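Local coordinates for [Ribosomal protein bS18]-alanine N-acetyltransferase (Escherichia coli O157:H7, PDB 5ISV) that probably acetylates the N-terminal alanine of ribosomal protein bS18, taking the acetyl group from acetyl-CoA, at residues Gln47-Ile56 and Asn68-Gln76; Tyr115-Arg126 and Asp138-Ile146. One frame throughout, in Å; residues are numbered along the deposited sequence.

Contact 1: Gln47-Ile56 and Asn68-Gln76; sequences QNGKMAAFAI and NIAVDPDYQ
Phe54 and Ala70 pair in the tightly packed strand part of this contact. Each donates its backbone N-H to the other's carbonyl O, and both N to O distances are 3.1 Å. Their side chains share one face of the sheet. The Phe54 ring turns back over its partner strand because CG sits between the backbone N and the carbonyl carbon (chi1 64°). Ring atom CE2 lies 3.7 Å from Ala70 CB, and Ala70 N sits above the middle of one ring face. The amide of Asn68 meets the ring at its edge, with ND2 3.9 Å from Phe54 CE1 and the two planes 82° apart. That ND2 is hydrogen-bonded to Glu19 of helix 12-22, which holds the amide in this pose. On the other face of the sheet, helix 80-94 covers the strands, with Leu84 on Ala53 and Leu85 on Ile69.

The strands are antiparallel neighbours in the hairpin 50-60/63-71 of the GNAT fold. Ile69, Ala70 and Val71 are predicted to bind acetyl-CoA. Ala52 and Ala53 both face Leu45 and form a classic beta bulge on the far side of strand 50-60. The last strand bond runs from Asp72 N to Ala52 O at 2.8 Å. The Asp72 carboxylate then holds the turn that follows: OD1 accepts from Asp74 N in an Asx turn, and OD2 makes a salt bridge to Arg21.

The solvent side lies at Tyr75 and the exposed type I' turn Gln47-Lys50. Ala52 CB makes a CH-pi contact over one ring face, 3.9 Å from the Tyr75 centroid. Gln47 OE1 comes to the ring edge in plane, while its NE2 bonds to Asn2. A water links Tyr75 OH to Gln47 O.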
loop_
_atom_site.group_PDB
_atom_site.type_symbol
_atom_site.label_atom_id
_atom_site.label_comp_id
_atom_site.label_asym_id
_atom_site.label_seq_id
_atom_site.Cartn_x
_atom_site.Cartn_y
_atom_site.Cartn_z
ATOM N N GLN A 47 -13.926 6.064 -8.599
ATOM C CA GLN A 47 -14.357 5.898 -9.997
ATOM C C GLN A 47 -15.826 6.270 -10.033
ATOM O O GLN A 47 -16.677 5.692 -9.344
ATOM C CB GLN A 47 -14.196 4.466 -10.474
ATOM C CG GLN A 47 -14.638 4.338 -11.926
ATOM C CD GLN A 47 -14.366 2.973 -12.488
ATOM O OE1 GLN A 47 -15.298 2.188 -12.712
ATOM N NE2 GLN A 47 -13.119 2.689 -12.764
ATOM N N ASN A 48 -16.155 7.219 -10.919
ATOM C CA ASN A 48 -17.530 7.688 -11.139
ATOM C C ASN A 48 -18.297 7.885 -9.842
ATOM O O ASN A 48 -19.429 7.403 -9.650
ATOM C CB ASN A 48 -18.187 6.736 -12.106
ATOM C CG ASN A 48 -17.471 6.727 -13.468
ATOM O OD1 ASN A 48 -16.860 7.732 -13.897
ATOM N ND2 ASN A 48 -17.534 5.599 -14.141
ATOM N N GLY A 49 -17.618 8.602 -8.930
ATOM C CA GLY A 49 -18.212 9.065 -7.699
ATOM C C GLY A 49 -18.170 8.116 -6.533
ATOM O O GLY A 49 -18.547 8.516 -5.398
ATOM N N LYS A 50 -17.726 6.877 -6.759
ATOM C CA LYS A 50 -17.710 5.879 -5.696
ATOM C C LYS A 50 -16.255 5.522 -5.371
ATOM O O LYS A 50 -15.408 5.338 -6.274
ATOM C CB LYS A 50 -18.425 4.608 -6.171
ATOM C CG LYS A 50 -19.849 4.856 -6.649
ATOM C CD LYS A 50 -20.716 5.325 -5.504
ATOM C CE LYS A 50 -22.147 5.494 -5.980
ATOM N NZ LYS A 50 -23.038 5.579 -4.809
ATOM N N MET A 51 -15.919 5.408 -4.071
ATOM C CA MET A 51 -14.582 4.932 -3.750
ATOM C C MET A 51 -14.392 3.528 -4.301
ATOM O O MET A 51 -15.247 2.671 -4.098
ATOM C CB MET A 51 -14.386 4.939 -2.257
ATOM C CG MET A 51 -12.908 4.688 -1.889
ATOM S SD MET A 51 -12.547 4.452 -0.128
ATOM C CE MET A 51 -12.978 6.066 0.508
ATOM N N ALA A 52 -13.281 3.326 -5.017
ATOM C CA ALA A 52 -12.980 2.052 -5.630
ATOM C C ALA A 52 -11.747 1.330 -5.043
ATOM O O ALA A 52 -11.637 0.110 -5.132
ATOM C CB ALA A 52 -12.824 2.249 -7.126
ATOM N N ALA A 53 -10.831 2.097 -4.463
ATOM C CA ALA A 53 -9.608 1.517 -3.865
ATOM C C ALA A 53 -9.052 2.495 -2.834
ATOM O O ALA A 53 -9.329 3.682 -2.857
ATOM C CB ALA A 53 -8.596 1.227 -4.961
ATOM N N PHE A 54 -8.232 1.956 -1.914
ATOM C CA PHE A 54 -7.524 2.821 -0.966
ATOM C C PHE A 54 -6.150 2.195 -0.649
ATOM O O PHE A 54 -5.961 1.017 -0.875
ATOM C CB PHE A 54 -8.305 2.963 0.367
ATOM C CG PHE A 54 -8.448 1.683 1.126
ATOM C CD1 PHE A 54 -7.411 1.239 1.974
ATOM C CD2 PHE A 54 -9.553 0.877 1.006
ATOM C CE1 PHE A 54 -7.530 0.048 2.602
ATOM C CE2 PHE A 54 -9.673 -0.311 1.664
ATOM C CZ PHE A 54 -8.644 -0.736 2.480
ATOM N N ALA A 55 -5.271 3.078 -0.178
ATOM C CA ALA A 55 -3.908 2.645 0.254
ATOM C C ALA A 55 -3.574 3.407 1.522
ATOM O O ALA A 55 -3.628 4.610 1.587
ATOM C CB ALA A 55 -2.905 2.935 -0.821
ATOM N N ILE A 56 -3.125 2.642 2.527
ATOM C CA ILE A 56 -2.789 3.180 3.874
ATOM C C ILE A 56 -1.270 3.023 4.035
ATOM O O ILE A 56 -0.758 1.891 4.024
ATOM C CB ILE A 56 -3.510 2.371 4.936
ATOM C CG1 ILE A 56 -4.992 2.213 4.748
ATOM C CG2 ILE A 56 -3.197 2.907 6.352
ATOM C CD1 ILE A 56 -5.741 3.499 4.745
ATOM N N ASN A 68 -1.728 -1.333 4.207
ATOM C CA ASN A 68 -2.842 -2.021 3.601
ATOM C C ASN A 68 -3.175 -1.341 2.277
ATOM O O ASN A 68 -3.006 -0.161 2.160
ATOM C CB ASN A 68 -4.069 -1.942 4.517
ATOM C CG ASN A 68 -5.134 -2.974 4.171
ATOM O OD1 ASN A 68 -4.941 -3.843 3.341
ATOM N ND2 ASN A 68 -6.287 -2.857 4.810
ATOM N N ILE A 69 -3.629 -2.171 1.342
ATOM C CA ILE A 69 -4.180 -1.652 0.074
ATOM C C ILE A 69 -5.261 -2.618 -0.312
ATOM O O ILE A 69 -5.171 -3.798 -0.083
ATOM C CB ILE A 69 -3.076 -1.541 -1.002
ATOM C CG1 ILE A 69 -3.591 -0.872 -2.306
ATOM C CG2 ILE A 69 -2.430 -2.911 -1.274
ATOM C CD1 ILE A 69 -2.485 -0.451 -3.266
ATOM N N ALA A 70 -6.336 -2.074 -0.920
ATOM C CA ALA A 70 -7.446 -2.911 -1.410
ATOM C C ALA A 70 -8.108 -2.235 -2.576
ATOM O O ALA A 70 -8.162 -1.004 -2.656
ATOM C CB ALA A 70 -8.504 -3.202 -0.338
ATOM N N VAL A 71 -8.593 -3.090 -3.463
ATOM C CA VAL A 71 -9.481 -2.656 -4.572
ATOM C C VAL A 71 -10.806 -3.385 -4.424
ATOM O O VAL A 71 -10.841 -4.598 -4.252
ATOM C CB VAL A 71 -8.848 -2.906 -5.965
ATOM C CG1 VAL A 71 -9.855 -2.621 -7.079
ATOM C CG2 VAL A 71 -7.640 -2.006 -6.193
ATOM N N ASP A 72 -11.907 -2.637 -4.535
ATOM C CA ASP A 72 -13.219 -3.232 -4.428
ATOM C C ASP A 72 -13.402 -4.288 -5.535
ATOM O O ASP A 72 -12.976 -4.047 -6.663
ATOM C CB ASP A 72 -14.278 -2.138 -4.553
ATOM C CG ASP A 72 -15.647 -2.655 -4.329
ATOM O OD1 ASP A 72 -16.218 -3.318 -5.230
ATOM O OD2 ASP A 72 -16.119 -2.471 -3.192
ATOM N N PRO A 73 -13.965 -5.467 -5.215
ATOM C CA PRO A 73 -14.021 -6.525 -6.251
ATOM C C PRO A 73 -14.785 -6.187 -7.542
ATOM O O PRO A 73 -14.527 -6.823 -8.565
ATOM C CB PRO A 73 -14.673 -7.725 -5.543
ATOM C CG PRO A 73 -15.205 -7.208 -4.253
ATOM C CD PRO A 73 -14.456 -5.952 -3.909
ATOM N N ASP A 74 -15.661 -5.179 -7.505
ATOM C CA ASP A 74 -16.345 -4.668 -8.711
ATOM C C ASP A 74 -15.419 -3.928 -9.660
ATOM O O ASP A 74 -15.828 -3.594 -10.781
ATOM C CB ASP A 74 -17.452 -3.687 -8.323
ATOM C CG ASP A 74 -18.673 -4.365 -7.763
ATOM O OD1 ASP A 74 -18.779 -5.613 -7.806
ATOM O OD2 ASP A 74 -19.558 -3.621 -7.294
ATOM N N TYR A 75 -14.196 -3.641 -9.220
ATOM C CA TYR A 75 -13.246 -2.827 -9.929
ATOM C C TYR A 75 -11.897 -3.539 -10.196
ATOM O O TYR A 75 -10.925 -2.873 -10.525
ATOM C CB TYR A 75 -13.109 -1.464 -9.228
ATOM C CG TYR A 75 -14.447 -0.687 -8.984
ATOM C CD1 TYR A 75 -15.215 -0.873 -7.825
ATOM C CD2 TYR A 75 -14.884 0.272 -9.875
ATOM C CE1 TYR A 75 -16.399 -0.159 -7.582
ATOM C CE2 TYR A 75 -16.058 0.998 -9.647
ATOM C CZ TYR A 75 -16.819 0.803 -8.495
ATOM O OH TYR A 75 -18.029 1.568 -8.373
ATOM N N GLN A 76 -11.890 -4.876 -10.179
ATOM C CA GLN A 76 -10.663 -5.660 -10.418
ATOM C C GLN A 76 -10.212 -5.661 -11.900
ATOM O O GLN A 76 -11.016 -5.584 -12.807
ATOM C CB GLN A 76 -10.856 -7.093 -9.993
ATOM C CG GLN A 76 -10.838 -7.265 -8.477
ATOM C CD GLN A 76 -11.174 -8.658 -7.963
ATOM O OE1 GLN A 76 -10.892 -8.954 -6.788
ATOM N NE2 GLN A 76 -11.804 -9.515 -8.788
HETATM O O HOH W 1 -18.540 3.669 -9.725
#

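Contact 2: Tyr115-Arg126 and Asp138-Ile146; sequences YESLGFNEATIR and DAIIMALPI
Leu144 meets Phe120 across the ring face, and its CB and both methyls have partners. CB stands over the ring centre in a CH-pi contact, 3.6 Å from the Phe120 centroid and 11° off the normal. CG lies anti to the backbone N (chi1 174°), and the two methyls part from there. CD1 goes to the end of the helix and rests 3.5 Å from Gly119 O. CD2 stays over the same face of the ring, nearer the rim, 3.9 Å from Phe120 CE1. Gly119 has a positive phi and closes helix 109-117 with a Schellman motif, which turns the chain into strand 121-129.

Met142 packs beside Phe120, with CB 4.0 Å from Phe120 CD2. Its sulfur makes an oblique Met-aromatic contact with Tyr115, the predicted proton donor. Strands 121-129 and 136-145 form the C-terminal antiparallel hairpin of the GNAT fold, at one side of the sheet, with 121-129 as its edge strand within this chain. The pairing shifts by one residue at a classic beta bulge, where Ala123 and Thr124 both face Ile141. Ile141 O accepts a bond from Ala123 N at 2.8 Å and a weak one from Thr124 N.

At the bulge, the Thr124 and Ile141 side chains lie side by side and point the same way. Beyond it, Arg126 crosses Ile141, and its CG and CD press closely on the methyl CD1. Its chain bends at chi3 (74°), and NH1 makes a salt bridge to Glu103, the predicted proton acceptor. On the other face, Ile125 CG1 lies 3.9 Å from Ile140 CD1. At the exposed opposite end of the pairing, Asn121 ND2 lies 3.8 Å from Pro145 CD, the two side chains crossing at about a right angle.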
loop_
_atom_site.group_PDB
_atom_site.type_symbol
_atom_site.label_atom_id
_atom_site.label_comp_id
_atom_site.label_asym_id
_atom_site.label_seq_id
_atom_site.Cartn_x
_atom_site.Cartn_y
_atom_site.Cartn_z
ATOM N N TYR A 115 4.125 -6.114 -8.135
ATOM C CA TYR A 115 5.071 -5.334 -7.349
ATOM C C TYR A 115 6.465 -5.416 -7.963
ATOM O O TYR A 115 7.172 -4.397 -8.033
ATOM C CB TYR A 115 5.036 -5.740 -5.853
ATOM C CG TYR A 115 3.726 -5.331 -5.145
ATOM C CD1 TYR A 115 3.131 -4.120 -5.360
ATOM C CD2 TYR A 115 3.098 -6.192 -4.224
ATOM C CE1 TYR A 115 1.978 -3.780 -4.698
ATOM C CE2 TYR A 115 1.943 -5.850 -3.556
ATOM C CZ TYR A 115 1.366 -4.633 -3.815
ATOM O OH TYR A 115 0.180 -4.188 -3.254
ATOM N N GLU A 116 6.853 -6.597 -8.441
ATOM C CA GLU A 116 8.183 -6.722 -9.048
ATOM C C GLU A 116 8.264 -5.806 -10.263
ATOM O O GLU A 116 9.286 -5.165 -10.503
ATOM C CB GLU A 116 8.455 -8.112 -9.506
ATOM C CG GLU A 116 8.525 -9.204 -8.490
ATOM C CD GLU A 116 8.547 -10.576 -9.172
ATOM O OE1 GLU A 116 8.149 -10.737 -10.400
ATOM O OE2 GLU A 116 8.979 -11.499 -8.477
ATOM N N SER A 117 7.189 -5.745 -11.048
ATOM C CA SER A 117 7.186 -4.896 -12.265
ATOM C C SER A 117 7.282 -3.398 -11.938
ATOM O O SER A 117 7.693 -2.590 -12.790
ATOM C CB SER A 117 5.961 -5.202 -13.124
ATOM O OG SER A 117 4.814 -4.528 -12.642
ATOM N N LEU A 118 6.886 -3.011 -10.715
ATOM C CA LEU A 118 7.057 -1.652 -10.244
ATOM C C LEU A 118 8.418 -1.340 -9.635
ATOM O O LEU A 118 8.661 -0.201 -9.245
ATOM C CB LEU A 118 5.958 -1.288 -9.241
ATOM C CG LEU A 118 4.525 -1.280 -9.753
ATOM C CD1 LEU A 118 3.532 -1.097 -8.623
ATOM C CD2 LEU A 118 4.334 -0.188 -10.794
ATOM N N GLY A 119 9.268 -2.349 -9.530
ATOM C CA GLY A 119 10.639 -2.184 -9.018
ATOM C C GLY A 119 10.866 -2.762 -7.649
ATOM O O GLY A 119 11.997 -2.647 -7.122
ATOM N N PHE A 120 9.849 -3.366 -7.026
ATOM C CA PHE A 120 10.051 -3.951 -5.666
ATOM C C PHE A 120 10.950 -5.201 -5.731
ATOM O O PHE A 120 10.844 -5.976 -6.668
ATOM C CB PHE A 120 8.721 -4.344 -5.023
ATOM C CG PHE A 120 7.904 -3.188 -4.481
ATOM C CD1 PHE A 120 7.053 -2.442 -5.311
ATOM C CD2 PHE A 120 7.921 -2.879 -3.113
ATOM C CE1 PHE A 120 6.304 -1.420 -4.776
ATOM C CE2 PHE A 120 7.163 -1.855 -2.607
ATOM C CZ PHE A 120 6.338 -1.132 -3.422
ATOM N N ASN A 121 11.787 -5.382 -4.703
ATOM C CA ASN A 121 12.666 -6.548 -4.562
ATOM C C ASN A 121 12.231 -7.254 -3.287
ATOM O O ASN A 121 11.915 -6.588 -2.321
ATOM C CB ASN A 121 14.115 -6.108 -4.363
ATOM C CG ASN A 121 14.572 -5.085 -5.385
ATOM O OD1 ASN A 121 14.698 -5.398 -6.562
ATOM N ND2 ASN A 121 14.789 -3.841 -4.945
ATOM N N GLU A 122 12.252 -8.577 -3.265
ATOM C CA GLU A 122 12.111 -9.336 -1.999
ATOM C C GLU A 122 13.290 -9.004 -1.072
ATOM O O GLU A 122 14.434 -9.165 -1.472
ATOM C CB GLU A 122 12.110 -10.839 -2.291
ATOM C CG GLU A 122 12.014 -11.727 -1.057
ATOM C CD GLU A 122 11.998 -13.199 -1.410
ATOM O OE1 GLU A 122 11.052 -13.629 -2.097
ATOM O OE2 GLU A 122 12.933 -13.920 -1.008
ATOM N N ALA A 123 12.996 -8.545 0.142
ATOM C CA ALA A 123 14.006 -8.204 1.119
ATOM C C ALA A 123 14.206 -9.396 2.033
ATOM O O ALA A 123 15.321 -9.722 2.364
ATOM C CB ALA A 123 13.583 -6.972 1.920
ATOM N N THR A 124 13.122 -10.008 2.468
ATOM C CA THR A 124 13.145 -11.137 3.355
ATOM C C THR A 124 11.811 -11.868 3.379
ATOM O O THR A 124 10.819 -11.405 2.837
ATOM C CB THR A 124 13.594 -10.744 4.772
ATOM O OG1 THR A 124 13.841 -11.948 5.501
ATOM C CG2 THR A 124 12.587 -9.922 5.507
ATOM N N ILE A 125 11.816 -13.030 3.991
ATOM C CA ILE A 125 10.669 -13.899 4.129
ATOM C C ILE A 125 10.411 -14.073 5.604
ATOM O O ILE A 125 11.362 -14.147 6.378
ATOM C CB ILE A 125 10.887 -15.260 3.434
ATOM C CG1 ILE A 125 11.048 -15.068 1.932
ATOM C CG2 ILE A 125 9.733 -16.222 3.706
ATOM C CD1 ILE A 125 11.562 -16.290 1.218
ATOM N N ARG A 126 9.137 -14.160 6.002
ATOM C CA ARG A 126 8.794 -14.468 7.417
ATOM C C ARG A 126 8.019 -15.756 7.408
ATOM O O ARG A 126 6.881 -15.793 6.940
ATOM C CB ARG A 126 7.976 -13.342 8.010
ATOM C CG ARG A 126 8.584 -11.986 7.727
ATOM C CD ARG A 126 7.778 -10.891 8.368
ATOM N NE ARG A 126 8.027 -10.903 9.799
ATOM C CZ ARG A 126 7.574 -10.016 10.660
ATOM N NH1 ARG A 126 6.782 -9.001 10.291
ATOM N NH2 ARG A 126 7.907 -10.183 11.941
ATOM N N ASP A 138 3.685 -18.000 4.565
ATOM C CA ASP A 138 4.753 -17.042 4.690
ATOM C C ASP A 138 4.295 -15.648 4.275
ATOM O O ASP A 138 3.369 -15.467 3.438
ATOM C CB ASP A 138 5.948 -17.443 3.834
ATOM C CG ASP A 138 6.606 -18.778 4.253
ATOM O OD1 ASP A 138 6.269 -19.395 5.294
ATOM O OD2 ASP A 138 7.459 -19.228 3.467
ATOM N N ALA A 139 4.945 -14.662 4.853
ATOM C CA ALA A 139 4.919 -13.274 4.411
ATOM C C ALA A 139 6.181 -12.991 3.628
ATOM O O ALA A 139 7.257 -13.487 3.961
ATOM C CB ALA A 139 4.850 -12.352 5.605
ATOM N N ILE A 140 6.049 -12.252 2.530
ATOM C CA ILE A 140 7.200 -11.778 1.777
ATOM C C ILE A 140 7.278 -10.313 2.074
ATOM O O ILE A 140 6.286 -9.587 1.846
ATOM C CB ILE A 140 7.051 -11.969 0.239
ATOM C CG1 ILE A 140 6.643 -13.400 -0.119
ATOM C CG2 ILE A 140 8.330 -11.558 -0.467
ATOM C CD1 ILE A 140 7.594 -14.468 0.337
ATOM N N ILE A 141 8.403 -9.832 2.541
ATOM C CA ILE A 141 8.658 -8.421 2.765
ATOM C C ILE A 141 9.348 -7.939 1.504
ATOM O O ILE A 141 10.356 -8.494 1.076
ATOM C CB ILE A 141 9.555 -8.166 4.000
ATOM C CG1 ILE A 141 8.800 -8.531 5.266
ATOM C CG2 ILE A 141 9.897 -6.691 4.115
ATOM C CD1 ILE A 141 8.020 -9.811 5.259
ATOM N N MET A 142 8.771 -6.916 0.885
ATOM C CA MET A 142 9.349 -6.308 -0.310
ATOM C C MET A 142 9.722 -4.850 -0.076
ATOM O O MET A 142 9.039 -4.124 0.679
ATOM C CB MET A 142 8.384 -6.462 -1.502
ATOM C CG MET A 142 7.824 -7.869 -1.667
ATOM S SD MET A 142 6.886 -8.094 -3.185
ATOM C CE MET A 142 8.217 -8.213 -4.350
ATOM N N ALA A 143 10.771 -4.418 -0.773
ATOM C CA ALA A 143 11.272 -3.037 -0.679
ATOM C C ALA A 143 11.460 -2.406 -2.072
ATOM O O ALA A 143 11.961 -3.039 -2.986
ATOM C CB ALA A 143 12.604 -3.017 0.094
ATOM N N LEU A 144 11.065 -1.149 -2.185
ATOM C CA LEU A 144 11.264 -0.356 -3.368
ATOM C C LEU A 144 12.125 0.868 -3.033
ATOM O O LEU A 144 11.712 1.734 -2.289
ATOM C CB LEU A 144 9.924 0.085 -3.904
ATOM C CG LEU A 144 10.038 1.068 -5.083
ATOM C CD1 LEU A 144 10.624 0.419 -6.321
ATOM C CD2 LEU A 144 8.669 1.643 -5.431
ATOM N N PRO A 145 13.334 0.927 -3.593
ATOM C CA PRO A 145 14.108 2.178 -3.508
ATOM C C PRO A 145 13.401 3.267 -4.333
ATOM O O PRO A 145 12.977 2.976 -5.435
ATOM C CB PRO A 145 15.480 1.794 -4.081
ATOM C CG PRO A 145 15.515 0.318 -3.948
ATOM C CD PRO A 145 14.112 -0.160 -4.187
ATOM N N ILE A 146 13.306 4.462 -3.779
ATOM C CA ILE A 146 12.671 5.575 -4.436
ATOM C C ILE A 146 13.690 6.684 -4.692
ATOM O O ILE A 146 14.178 6.829 -5.800
ATOM C CB ILE A 146 11.417 6.030 -3.640
ATOM C CG1 ILE A 146 10.405 4.865 -3.674
ATOM C CG2 ILE A 146 10.776 7.283 -4.258
ATOM C CD1 ILE A 146 9.108 5.123 -2.957
HETATM O O HOH W 2 15.021 -3.355 -2.562
#

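Contact 1 closes before contact 2 opens along the chain. Their centres are about 22 Å apart, on opposite sides of the chain's centre. Both belong to the same mixed sheet of the GNAT fold. Hairpin 50-60/63-71 comes first, and strand 99-105 then lies between strands 63-71 and 136-145. It runs parallel to 63-71 and antiparallel to 136-145. Helix 80-94 packs on residues of both contacts. The two meet directly where Ile69 CG2 packs 3.5 Å from Tyr115 OH. This brings the predicted acetyl-CoA-binding strand of contact 1 against the predicted proton donor of contact 2, consistent with an active site between the two hairpins.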